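Apoptosis regulator CED-9 (Caenorhabditis elegans, PDB 1OHU) restrains programmed cell death by sequestering the caspase activator CED-4, until EGL-1 binds CED-9 and sets CED-4 free. Local coordinates at residues 105-110 with 137-142. The protein carries 3 engineered substitutions. Sequence-based numbering, arbitrary orientation.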
ATOM      1  N   ILE A 105       5.039   1.848   3.222  1.00 40.28           N
ATOM      2  CA  ILE A 105       4.583   0.474   3.358  1.00 37.99           C
ATOM      3  C   ILE A 105       3.229   0.401   4.054  1.00 36.37           C
ATOM      4  O   ILE A 105       2.356  -0.364   3.656  1.00 37.92           O
ATOM      5  CB  ILE A 105       5.615  -0.340   4.172  1.00 37.61           C
ATOM      6  CG1 ILE A 105       6.941  -0.384   3.410  1.00 37.64           C
ATOM      7  CG2 ILE A 105       5.090  -1.739   4.458  1.00 36.95           C
ATOM      8  CD1 ILE A 105       8.073  -0.992   4.200  1.00 39.65           C
ATOM      9  N   GLY A 106       3.068   1.203   5.099  1.00 35.28           N
ATOM     10  CA  GLY A 106       1.825   1.210   5.846  1.00 33.36           C
ATOM     11  C   GLY A 106       0.655   1.692   5.022  1.00 32.37           C
ATOM     12  O   GLY A 106      -0.442   1.142   5.116  1.00 31.86           O
ATOM     13  N   LEU A 107       0.879   2.722   4.209  1.00 31.20           N
ATOM     14  CA  LEU A 107      -0.186   3.264   3.364  1.00 28.58           C
ATOM     15  C   LEU A 107      -0.655   2.251   2.317  1.00 28.00           C
ATOM     16  O   LEU A 107      -1.859   2.088   2.098  1.00 25.35           O
ATOM     17  CB  LEU A 107       0.286   4.546   2.671  1.00 27.47           C
ATOM     18  CG  LEU A 107       0.546   5.741   3.590  1.00 26.80           C
ATOM     19  CD1 LEU A 107       1.098   6.899   2.781  1.00 26.96           C
ATOM     20  CD2 LEU A 107      -0.736   6.142   4.284  1.00 27.69           C
ATOM     21  N   ILE A 108       0.296   1.581   1.671  1.00 26.04           N
ATOM     22  CA  ILE A 108      -0.039   0.585   0.660  1.00 27.50           C
ATOM     23  C   ILE A 108      -0.683  -0.625   1.342  1.00 25.60           C
ATOM     24  O   ILE A 108      -1.707  -1.134   0.884  1.00 23.69           O
ATOM     25  CB  ILE A 108       1.218   0.132  -0.123  1.00 28.71           C
ATOM     26  CG1 ILE A 108       1.762   1.299  -0.952  1.00 30.92           C
ATOM     27  CG2 ILE A 108       0.876  -1.032  -1.035  1.00 29.09           C
ATOM     28  CD1 ILE A 108       2.948   0.944  -1.833  1.00 30.54           C
ATOM     29  N   SER A 109      -0.084  -1.063   2.447  1.00 23.19           N
ATOM     30  CA  SER A 109      -0.594  -2.198   3.200  1.00 22.96           C
ATOM     31  C   SER A 109      -2.037  -1.940   3.634  1.00 22.02           C
ATOM     32  O   SER A 109      -2.914  -2.794   3.467  1.00 21.16           O
ATOM     33  CB  SER A 109       0.272  -2.453   4.440  1.00 22.25           C
ATOM     34  OG  SER A 109      -0.141  -3.642   5.099  1.00 22.47           O
ATOM     35  N   PHE A 110      -2.278  -0.760   4.193  1.00 21.95           N
ATOM     36  CA  PHE A 110      -3.609  -0.391   4.655  1.00 22.65           C
ATOM     37  C   PHE A 110      -4.589  -0.326   3.488  1.00 22.53           C
ATOM     38  O   PHE A 110      -5.728  -0.763   3.605  1.00 24.65           O
ATOM     39  CB  PHE A 110      -3.573   0.963   5.358  1.00 23.49           C
ATOM     40  CG  PHE A 110      -4.917   1.419   5.848  1.00 25.27           C
ATOM     41  CD1 PHE A 110      -5.625   0.655   6.770  1.00 22.87           C
ATOM     42  CD2 PHE A 110      -5.495   2.586   5.356  1.00 23.77           C
ATOM     43  CE1 PHE A 110      -6.898   1.044   7.193  1.00 26.40           C
ATOM     44  CE2 PHE A 110      -6.761   2.985   5.771  1.00 23.46           C
ATOM     45  CZ  PHE A 110      -7.467   2.212   6.690  1.00 24.82           C
ATOM     46  N   LEU A 137      -1.877   8.832  -5.271  1.00 29.72           N
ATOM     47  CA  LEU A 137      -1.699  10.275  -5.271  1.00 33.31           C
ATOM     48  C   LEU A 137      -1.041  10.757  -3.974  1.00 33.32           C
ATOM     49  O   LEU A 137      -0.070  11.508  -3.999  1.00 32.50           O
ATOM     50  CB  LEU A 137      -3.066  10.941  -5.464  1.00 37.23           C
ATOM     51  CG  LEU A 137      -3.173  12.446  -5.704  1.00 40.78           C
ATOM     52  CD1 LEU A 137      -4.605  12.789  -6.108  1.00 42.33           C
ATOM     53  CD2 LEU A 137      -2.769  13.198  -4.446  1.00 45.95           C
ATOM     54  N   PHE A 138      -1.574  10.320  -2.843  1.00 32.31           N
ATOM     55  CA  PHE A 138      -1.038  10.720  -1.550  1.00 33.15           C
ATOM     56  C   PHE A 138       0.458  10.426  -1.460  1.00 34.75           C
ATOM     57  O   PHE A 138       1.237  11.269  -1.019  1.00 36.68           O
ATOM     58  CB  PHE A 138      -1.796   9.991  -0.434  1.00 32.74           C
ATOM     59  CG  PHE A 138      -1.500  10.502   0.946  1.00 32.45           C
ATOM     60  CD1 PHE A 138      -0.400  10.034   1.657  1.00 33.94           C
ATOM     61  CD2 PHE A 138      -2.338  11.434   1.547  1.00 31.04           C
ATOM     62  CE1 PHE A 138      -0.140  10.482   2.951  1.00 33.48           C
ATOM     63  CE2 PHE A 138      -2.091  11.889   2.839  1.00 32.26           C
ATOM     64  CZ  PHE A 138      -0.991  11.415   3.545  1.00 34.29           C
ATOM     65  N   ILE A 139       0.849   9.236  -1.904  1.00 34.10           N
ATOM     66  CA  ILE A 139       2.242   8.803  -1.872  1.00 35.14           C
ATOM     67  C   ILE A 139       3.120   9.526  -2.881  1.00 37.69           C
ATOM     68  O   ILE A 139       4.285   9.812  -2.601  1.00 39.00           O
ATOM     69  CB  ILE A 139       2.352   7.282  -2.122  1.00 33.61           C
ATOM     70  CG1 ILE A 139       1.591   6.522  -1.032  1.00 31.76           C
ATOM     71  CG2 ILE A 139       3.811   6.858  -2.123  1.00 35.05           C
ATOM     72  CD1 ILE A 139       1.720   5.016  -1.127  1.00 31.63           C
ATOM     73  N   LYS A 140       2.564   9.805  -4.056  1.00 39.68           N
ATOM     74  CA  LYS A 140       3.278  10.504  -5.119  1.00 41.79           C
ATOM     75  C   LYS A 140       3.826  11.841  -4.632  1.00 44.33           C
ATOM     76  O   LYS A 140       5.023  12.121  -4.727  1.00 44.54           O
ATOM     77  CB  LYS A 140       2.336  10.785  -6.283  1.00 41.66           C
ATOM     78  CG  LYS A 140       2.246   9.713  -7.323  1.00 40.76           C
ATOM     79  CD  LYS A 140       1.341  10.200  -8.426  1.00 39.81           C
ATOM     80  CE  LYS A 140       1.553   9.418  -9.692  1.00 39.87           C
ATOM     81  NZ  LYS A 140       0.568   9.828 -10.713  1.00 39.71           N
ATOM     82  N   THR A 141       2.914  12.671  -4.139  1.00 46.07           N
ATOM     83  CA  THR A 141       3.246  13.987  -3.629  1.00 48.04           C
ATOM     84  C   THR A 141       4.372  13.882  -2.605  1.00 50.18           C
ATOM     85  O   THR A 141       5.500  14.310  -2.853  1.00 52.05           O
ATOM     86  CB  THR A 141       2.025  14.618  -2.948  1.00 47.76           C
ATOM     87  OG1 THR A 141       0.883  14.495  -3.805  1.00 45.15           O
ATOM     88  CG2 THR A 141       2.283  16.084  -2.652  1.00 48.32           C
ATOM     89  N   ARG A 142       4.051  13.298  -1.455  1.00 51.08           N
ATOM     90  CA  ARG A 142       5.003  13.128  -0.367  1.00 50.94           C
ATOM     91  C   ARG A 142       6.372  12.638  -0.830  1.00 52.57           C
ATOM     92  O   ARG A 142       7.393  13.087  -0.317  1.00 53.32           O
ATOM     93  CB  ARG A 142       4.446  12.149   0.667  1.00 50.63           C
ATOM     94  CG  ARG A 142       3.017  12.440   1.127  1.00 50.71           C
ATOM     95  CD  ARG A 142       2.925  13.741   1.874  1.00 50.73           C
ATOM     96  NE  ARG A 142       1.567  14.065   2.308  1.00 50.48           N
ATOM     97  CZ  ARG A 142       0.504  14.110   1.508  1.00 50.26           C
ATOM     98  NH1 ARG A 142      -0.683  14.430   2.003  1.00 51.79           N
ATOM     99  NH2 ARG A 142       0.619  13.819   0.220  1.00 49.88           N
TER
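Leu107 makes the first contact along 105-110, sending its CD1 methyl across to both Phe138 and Ile139 of 137-142. Leu107 CD1 lies 3.7 Å from Phe138 CD1. The distance from Leu107 CD1 to Ile139 CG1 is 3.9 Å, so a single methyl fits against the ring and the stem of the isoleucine together. Its approach to the ring is oblique, and the leucine and phenylalanine side chains run at about a right angle to each other. The ring is placed there by chi1 of Phe138 (-170°), which sets CG anti to the backbone N; on one of its faces lies the guanidinium of Arg142, with Arg142 CZ 3.6 Å above the ring plane and over its centre. Ile108 follows, and its CB bond does not aim at the other helix; instead, with CG1 anti to the carbonyl carbon (chi1 -66°), the side chain turns back toward the other helix, and Ile108 CG1 comes to 3.7 Å from Ile139 CD1. Ile139 CD1 is also 4.1 Å from Leu107 CB, which places this terminal methyl against two consecutive residues of the facing helix. The contact is wholly apolar, and all four participating residues are buried. The segment axes run nearly antiparallel, at 170°, and come no closer than 10.9 Å, a wide spacing bridged by side-chain ends, in keeping with the modest 167 Å² buried.

Both segments belong to the Bcl-2 helical bundle, and 105-110 lies within the predicted BH1 motif. Helix 101-118 is packed here against helix 128-144, while Val86 of helix 79-86 touches Leu107 and Gln83 touches Phe138. Helix 13-27 packs on Ile108 through Phe16 and Tyr20 and on Ile139 through Ile13; Met49 of helix 44-71 also packs on Ile108.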